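Local atomic coordinates of proline dehydrogenase (Bradyrhizobium japonicum USDA 110, PDB entry 3HAZ), a protein that probably oxidizes proline to glutamate in two steps, pairing an FAD-dependent proline dehydrogenase with an NAD-dependent 1-pyrroline-5-carboxylate dehydrogenase in one chain. Residues 779-784 with 919-924; 904-909 with 932-937. All coordinates share one frame; numbering follows the deposited sequence.

Contact 1 of 2, residues 779-784 with 919-924; sequences ADDVVT and GVHSRI
D781 and H921 reach each other through their first torsions. In D781, CG stands anti to the carbonyl carbon (chi1 -68°), which carries the carboxylate off helix 775-787 to the end of the imidazole. H921 leaves strand 917-921 with an off-staggered chi1 of -99° and points its CE1-NE2 edge back at the helix. The two side chains cross at about a right angle. OD2 of D781 lies in the ring plane at this edge, 2.9 Å from NE2 of H921 and 3.0 Å from CE1 of the same ring. The carboxylate is turned 50° from the ring plane, and CB of D781 comes within 3.7 Å of CE1 of H921, adding a carbon contact beside the polar one. An acid this near would probably raise the imidazole's tendency to be protonated. An alanine here removes the carboxylate, which would probably leave NE2 of H921 without its acidic neighbour and open a gap at that edge of the ring. Just beyond H921, OG of S922 accepts from N of I924 at 2.9 Å, an ST turn that leads into helix 925-934, its OG also hydrogen-bonded with D770. In the fold, helix 775-787 lies on one face of the mixed sheet beside helix 804-819, and V782 and H921 both pack on M767 of strand 765-769, the neighbour of strand 917-921.

Contact 2 of 2, residues 904-909 with 932-937; sequences RVLRAI and IDRVQV
L906 lies over the flat end of R934: its CB sits 4.3 Å above the plane of the R934 guanidinium, over the centre of the group, while the two side chains run obliquely past one another. R934 starts with CG anti to its own backbone N (chi1 171°), then bends at chi2 (61°), which sends the rest of the chain over to helix 902-911. Its aliphatic part joins the contact too, with CG of R934 4.1 Å from CD1 of L906. The other branch of the leucine, CD2, meets CG1 of V935 at 4.0 Å; here the side chains cross at about a right angle, a purely apolar touch on the buried side. R907 comes from one residue further along the helix and lays its CG 3.8 Å from NH1 of R934, at a slant to the guanidinium. The guanidinium planes of the two arginines are 61° apart, not stacked, and NE of R907 is 4.7 Å from NH1 of R934. Acids of helix 902-911 account for this gathering: R934 forms salt bridges through NE to E910 and through NH1 to E903, and R907 adds a long, weak ion pair with E903. These bonds fix the rotation of the R934 head, with the leucine covering one of its faces. Around the contact, D933 is salt-bridged to R568 of the second subunit. Helix 902-911 and the end of helix 925-934 pack side by side on one face of the mixed sheet, V905 and I909 resting on I768, V935 on L918 and I940. With parallel strands 917-921 and 939-942, helix 925-934 forms a beta-alpha-beta unit, part of the alpha/beta layering of the aldehyde dehydrogenase fold.

Strand 917-921 ties the two contacts together: it belongs to contact 1, follows helix 902-911 in the chain and leads into helix 925-934, the pair joined in contact 2. Their centres are about 17 Å apart, and the nearest atoms, about 6 Å apart, do not touch. Helix 775-787 covers the M767 side of the mixed sheet, whereas the helices of contact 2 cover the I768 side. Contact 1, nearer the centre of the chain, is a small helix-to-strand meeting carried by one acid and one buried histidine. Contact 2 lies further out, beside a second subunit, and grades from a buried leucine-valine pair to a partly exposed arginine salt-bridged to two acids, with a more exposed arginine beside it.

Contact 1 of 2, residues 779-784 with 919-924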
loop_
_atom_site.group_PDB
_atom_site.type_symbol
_atom_site.label_atom_id
_atom_site.label_comp_id
_atom_site.label_asym_id
_atom_site.label_seq_id
_atom_site.Cartn_x
_atom_site.Cartn_y
_atom_site.Cartn_z
ATOM N N ALA A 779 15.268 -8.132 -47.678
ATOM C CA ALA A 779 14.545 -8.111 -48.941
ATOM C C ALA A 779 13.045 -7.960 -48.698
ATOM O O ALA A 779 12.386 -7.175 -49.366
ATOM C CB ALA A 779 14.855 -9.360 -49.779
ATOM N N ASP A 780 12.514 -8.711 -47.734
ATOM C CA ASP A 780 11.112 -8.579 -47.352
ATOM C C ASP A 780 10.782 -7.137 -46.975
ATOM O O ASP A 780 9.823 -6.549 -47.472
ATOM C CB ASP A 780 10.795 -9.470 -46.144
ATOM C CG ASP A 780 10.675 -10.937 -46.505
ATOM O OD1 ASP A 780 10.748 -11.280 -47.706
ATOM O OD2 ASP A 780 10.509 -11.752 -45.575
ATOM N N ASP A 781 11.581 -6.579 -46.073
ATOM C CA ASP A 781 11.287 -5.272 -45.510
ATOM C C ASP A 781 11.522 -4.145 -46.511
ATOM O O ASP A 781 10.881 -3.101 -46.427
ATOM C CB ASP A 781 12.106 -5.038 -44.238
ATOM C CG ASP A 781 11.687 -5.951 -43.106
ATOM O OD1 ASP A 781 10.573 -6.515 -43.179
ATOM O OD2 ASP A 781 12.474 -6.107 -42.149
ATOM N N VAL A 782 12.451 -4.352 -47.443
ATOM C CA VAL A 782 12.711 -3.365 -48.479
ATOM C C VAL A 782 11.578 -3.392 -49.493
ATOM O O VAL A 782 11.082 -2.341 -49.910
ATOM C CB VAL A 782 14.055 -3.595 -49.200
ATOM C CG1 VAL A 782 14.065 -2.865 -50.544
ATOM C CG2 VAL A 782 15.221 -3.125 -48.326
ATOM N N VAL A 783 11.157 -4.595 -49.874
ATOM C CA VAL A 783 10.068 -4.734 -50.838
ATOM C C VAL A 783 8.782 -4.103 -50.293
ATOM O O VAL A 783 8.095 -3.369 -50.995
ATOM C CB VAL A 783 9.845 -6.212 -51.239
ATOM C CG1 VAL A 783 8.485 -6.397 -51.891
ATOM C CG2 VAL A 783 10.954 -6.671 -52.186
ATOM N N THR A 784 8.482 -4.380 -49.030
ATOM C CA THR A 784 7.312 -3.813 -48.365
ATOM C C THR A 784 7.396 -2.292 -48.260
ATOM O O THR A 784 6.491 -1.572 -48.687
ATOM C CB THR A 784 7.148 -4.391 -46.946
ATOM O OG1 THR A 784 6.774 -5.770 -47.038
ATOM C CG2 THR A 784 6.072 -3.635 -46.192
ATOM N N GLY A 919 15.213 3.350 -41.827
ATOM C CA GLY A 919 15.319 1.939 -41.512
ATOM C C GLY A 919 16.755 1.550 -41.209
ATOM O O GLY A 919 17.676 2.021 -41.872
ATOM N N VAL A 920 16.949 0.700 -40.201
ATOM C CA VAL A 920 18.270 0.161 -39.893
ATOM C C VAL A 920 18.192 -1.350 -39.726
ATOM O O VAL A 920 17.446 -1.852 -38.885
ATOM C CB VAL A 920 18.874 0.750 -38.594
ATOM C CG1 VAL A 920 20.285 0.188 -38.359
ATOM C CG2 VAL A 920 18.903 2.264 -38.644
ATOM N N HIS A 921 18.959 -2.071 -40.538
ATOM C CA HIS A 921 19.033 -3.522 -40.444
ATOM C C HIS A 921 20.439 -3.939 -40.052
ATOM O O HIS A 921 21.386 -3.752 -40.819
ATOM C CB HIS A 921 18.643 -4.179 -41.766
ATOM C CG HIS A 921 17.234 -4.677 -41.800
ATOM N ND1 HIS A 921 16.158 -3.852 -42.053
ATOM C CD2 HIS A 921 16.721 -5.913 -41.599
ATOM C CE1 HIS A 921 15.044 -4.561 -42.017
ATOM N NE2 HIS A 921 15.360 -5.816 -41.751
ATOM N N SER A 922 20.561 -4.503 -38.856
ATOM C CA SER A 922 21.856 -4.855 -38.303
ATOM C C SER A 922 21.694 -5.685 -37.052
ATOM O O SER A 922 20.740 -5.503 -36.296
ATOM C CB SER A 922 22.657 -3.604 -37.961
ATOM O OG SER A 922 23.879 -3.947 -37.318
ATOM N N ARG A 923 22.641 -6.594 -36.846
ATOM C CA ARG A 923 22.706 -7.392 -35.634
ATOM C C ARG A 923 23.409 -6.580 -34.547
ATOM O O ARG A 923 23.252 -6.847 -33.357
ATOM C CB ARG A 923 23.487 -8.690 -35.915
ATOM C CG ARG A 923 23.271 -9.815 -34.910
ATOM C CD ARG A 923 23.747 -11.147 -35.495
ATOM N NE ARG A 923 25.201 -11.260 -35.481
ATOM C CZ ARG A 923 25.909 -11.976 -36.348
ATOM N NH1 ARG A 923 27.227 -12.010 -36.246
ATOM N NH2 ARG A 923 25.308 -12.649 -37.322
ATOM N N ILE A 924 24.163 -5.567 -34.970
ATOM C CA ILE A 924 25.111 -4.878 -34.091
ATOM C C ILE A 924 24.513 -3.703 -33.305
ATOM O O ILE A 924 24.365 -2.594 -33.824
ATOM C CB ILE A 924 26.336 -4.400 -34.894
ATOM C CG1 ILE A 924 26.862 -5.542 -35.770
ATOM C CG2 ILE A 924 27.416 -3.874 -33.960
ATOM C CD1 ILE A 924 28.087 -5.184 -36.605
#

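Contact 2 of 2, residues 904-909 with 932-937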
loop_
_atom_site.group_PDB
_atom_site.type_symbol
_atom_site.label_atom_id
_atom_site.label_comp_id
_atom_site.label_asym_id
_atom_site.label_seq_id
_atom_site.Cartn_x
_atom_site.Cartn_y
_atom_site.Cartn_z
ATOM N N ARG A 904 30.119 8.889 -44.317
ATOM C CA ARG A 904 29.701 9.412 -45.612
ATOM C C ARG A 904 28.212 9.158 -45.842
ATOM O O ARG A 904 27.497 10.028 -46.352
ATOM C CB ARG A 904 30.529 8.760 -46.726
ATOM C CG ARG A 904 30.629 9.572 -48.002
ATOM C CD ARG A 904 31.941 9.287 -48.722
ATOM N NE ARG A 904 31.817 8.280 -49.774
ATOM C CZ ARG A 904 32.849 7.643 -50.321
ATOM N NH1 ARG A 904 32.650 6.749 -51.284
ATOM N NH2 ARG A 904 34.084 7.892 -49.900
ATOM N N VAL A 905 27.754 7.966 -45.464
ATOM C CA VAL A 905 26.352 7.592 -45.618
ATOM C C VAL A 905 25.458 8.484 -44.764
ATOM O O VAL A 905 24.415 8.950 -45.213
ATOM C CB VAL A 905 26.109 6.129 -45.207
ATOM C CG1 VAL A 905 24.613 5.847 -45.082
ATOM C CG2 VAL A 905 26.774 5.175 -46.204
ATOM N N LEU A 906 25.882 8.709 -43.527
ATOM C CA LEU A 906 25.136 9.533 -42.591
ATOM C C LEU A 906 25.096 10.998 -43.037
ATOM O O LEU A 906 24.061 11.652 -42.920
ATOM C CB LEU A 906 25.719 9.385 -41.186
ATOM C CG LEU A 906 25.569 7.977 -40.599
ATOM C CD1 LEU A 906 26.500 7.760 -39.416
ATOM C CD2 LEU A 906 24.124 7.717 -40.209
ATOM N N ARG A 907 26.210 11.507 -43.563
ATOM C CA ARG A 907 26.213 12.845 -44.150
ATOM C C ARG A 907 25.259 12.916 -45.340
ATOM O O ARG A 907 24.518 13.881 -45.491
ATOM C CB ARG A 907 27.618 13.258 -44.592
ATOM C CG ARG A 907 28.593 13.498 -43.454
ATOM C CD ARG A 907 29.781 14.322 -43.929
ATOM N NE ARG A 907 30.920 14.241 -43.015
ATOM C CZ ARG A 907 32.011 13.516 -43.244
ATOM N NH1 ARG A 907 32.119 12.809 -44.363
ATOM N NH2 ARG A 907 32.997 13.500 -42.357
ATOM N N ALA A 908 25.283 11.896 -46.191
ATOM C CA ALA A 908 24.368 11.833 -47.329
ATOM C C ALA A 908 22.903 11.919 -46.885
ATOM O O ALA A 908 22.074 12.531 -47.552
ATOM C CB ALA A 908 24.603 10.562 -48.127
ATOM N N ILE A 909 22.583 11.294 -45.759
ATOM C CA ILE A 909 21.217 11.322 -45.260
ATOM C C ILE A 909 20.884 12.700 -44.682
ATOM O O ILE A 909 19.800 13.238 -44.915
ATOM C CB ILE A 909 20.980 10.226 -44.206
ATOM C CG1 ILE A 909 21.162 8.843 -44.831
ATOM C CG2 ILE A 909 19.582 10.345 -43.605
ATOM C CD1 ILE A 909 21.246 7.712 -43.807
ATOM N N ILE A 932 21.287 5.943 -34.503
ATOM C CA ILE A 932 20.208 6.655 -33.816
ATOM C C ILE A 932 20.717 7.963 -33.205
ATOM O O ILE A 932 20.081 9.007 -33.338
ATOM C CB ILE A 932 19.570 5.789 -32.713
ATOM C CG1 ILE A 932 18.818 4.606 -33.326
ATOM C CG2 ILE A 932 18.624 6.620 -31.837
ATOM C CD1 ILE A 932 18.419 3.549 -32.297
ATOM N N ASP A 933 21.865 7.893 -32.539
ATOM C CA ASP A 933 22.473 9.063 -31.911
ATOM C C ASP A 933 22.694 10.177 -32.925
ATOM O O ASP A 933 22.489 11.355 -32.631
ATOM C CB ASP A 933 23.823 8.694 -31.286
ATOM C CG ASP A 933 24.570 9.907 -30.743
ATOM O OD1 ASP A 933 24.203 10.380 -29.645
ATOM O OD2 ASP A 933 25.527 10.379 -31.405
ATOM N N ARG A 934 23.115 9.785 -34.119
ATOM C CA ARG A 934 23.546 10.729 -35.142
ATOM C C ARG A 934 22.402 11.434 -35.880
ATOM O O ARG A 934 22.477 12.635 -36.143
ATOM C CB ARG A 934 24.448 10.012 -36.147
ATOM C CG ARG A 934 24.781 10.827 -37.376
ATOM C CD ARG A 934 25.537 12.095 -37.013
ATOM N NE ARG A 934 26.053 12.760 -38.204
ATOM C CZ ARG A 934 27.254 12.537 -38.723
ATOM N NH1 ARG A 934 27.633 13.183 -39.815
ATOM N NH2 ARG A 934 28.075 11.666 -38.147
ATOM N N VAL A 935 21.355 10.686 -36.216
ATOM C CA VAL A 935 20.277 11.211 -37.053
ATOM C C VAL A 935 19.138 11.843 -36.246
ATOM O O VAL A 935 18.937 11.524 -35.071
ATOM C CB VAL A 935 19.714 10.120 -37.984
ATOM C CG1 VAL A 935 20.834 9.499 -38.800
ATOM C CG2 VAL A 935 18.990 9.053 -37.175
ATOM N N GLN A 936 18.393 12.741 -36.883
ATOM C CA GLN A 936 17.308 13.454 -36.212
ATOM C C GLN A 936 15.925 13.035 -36.719
ATOM O O GLN A 936 14.906 13.619 -36.347
ATOM C CB GLN A 936 17.493 14.967 -36.371
ATOM C CG GLN A 936 18.336 15.609 -35.281
ATOM C CD GLN A 936 18.302 17.130 -35.339
ATOM O OE1 GLN A 936 18.930 17.742 -36.203
ATOM N NE2 GLN A 936 17.572 17.744 -34.413
ATOM N N VAL A 937 15.910 12.023 -37.575
ATOM C CA VAL A 937 14.693 11.494 -38.183
ATOM C C VAL A 937 13.591 11.209 -37.162
ATOM O O VAL A 937 13.871 10.766 -36.055
ATOM C CB VAL A 937 15.034 10.196 -38.941
ATOM C CG1 VAL A 937 13.811 9.639 -39.632
ATOM C CG2 VAL A 937 16.140 10.480 -39.954
#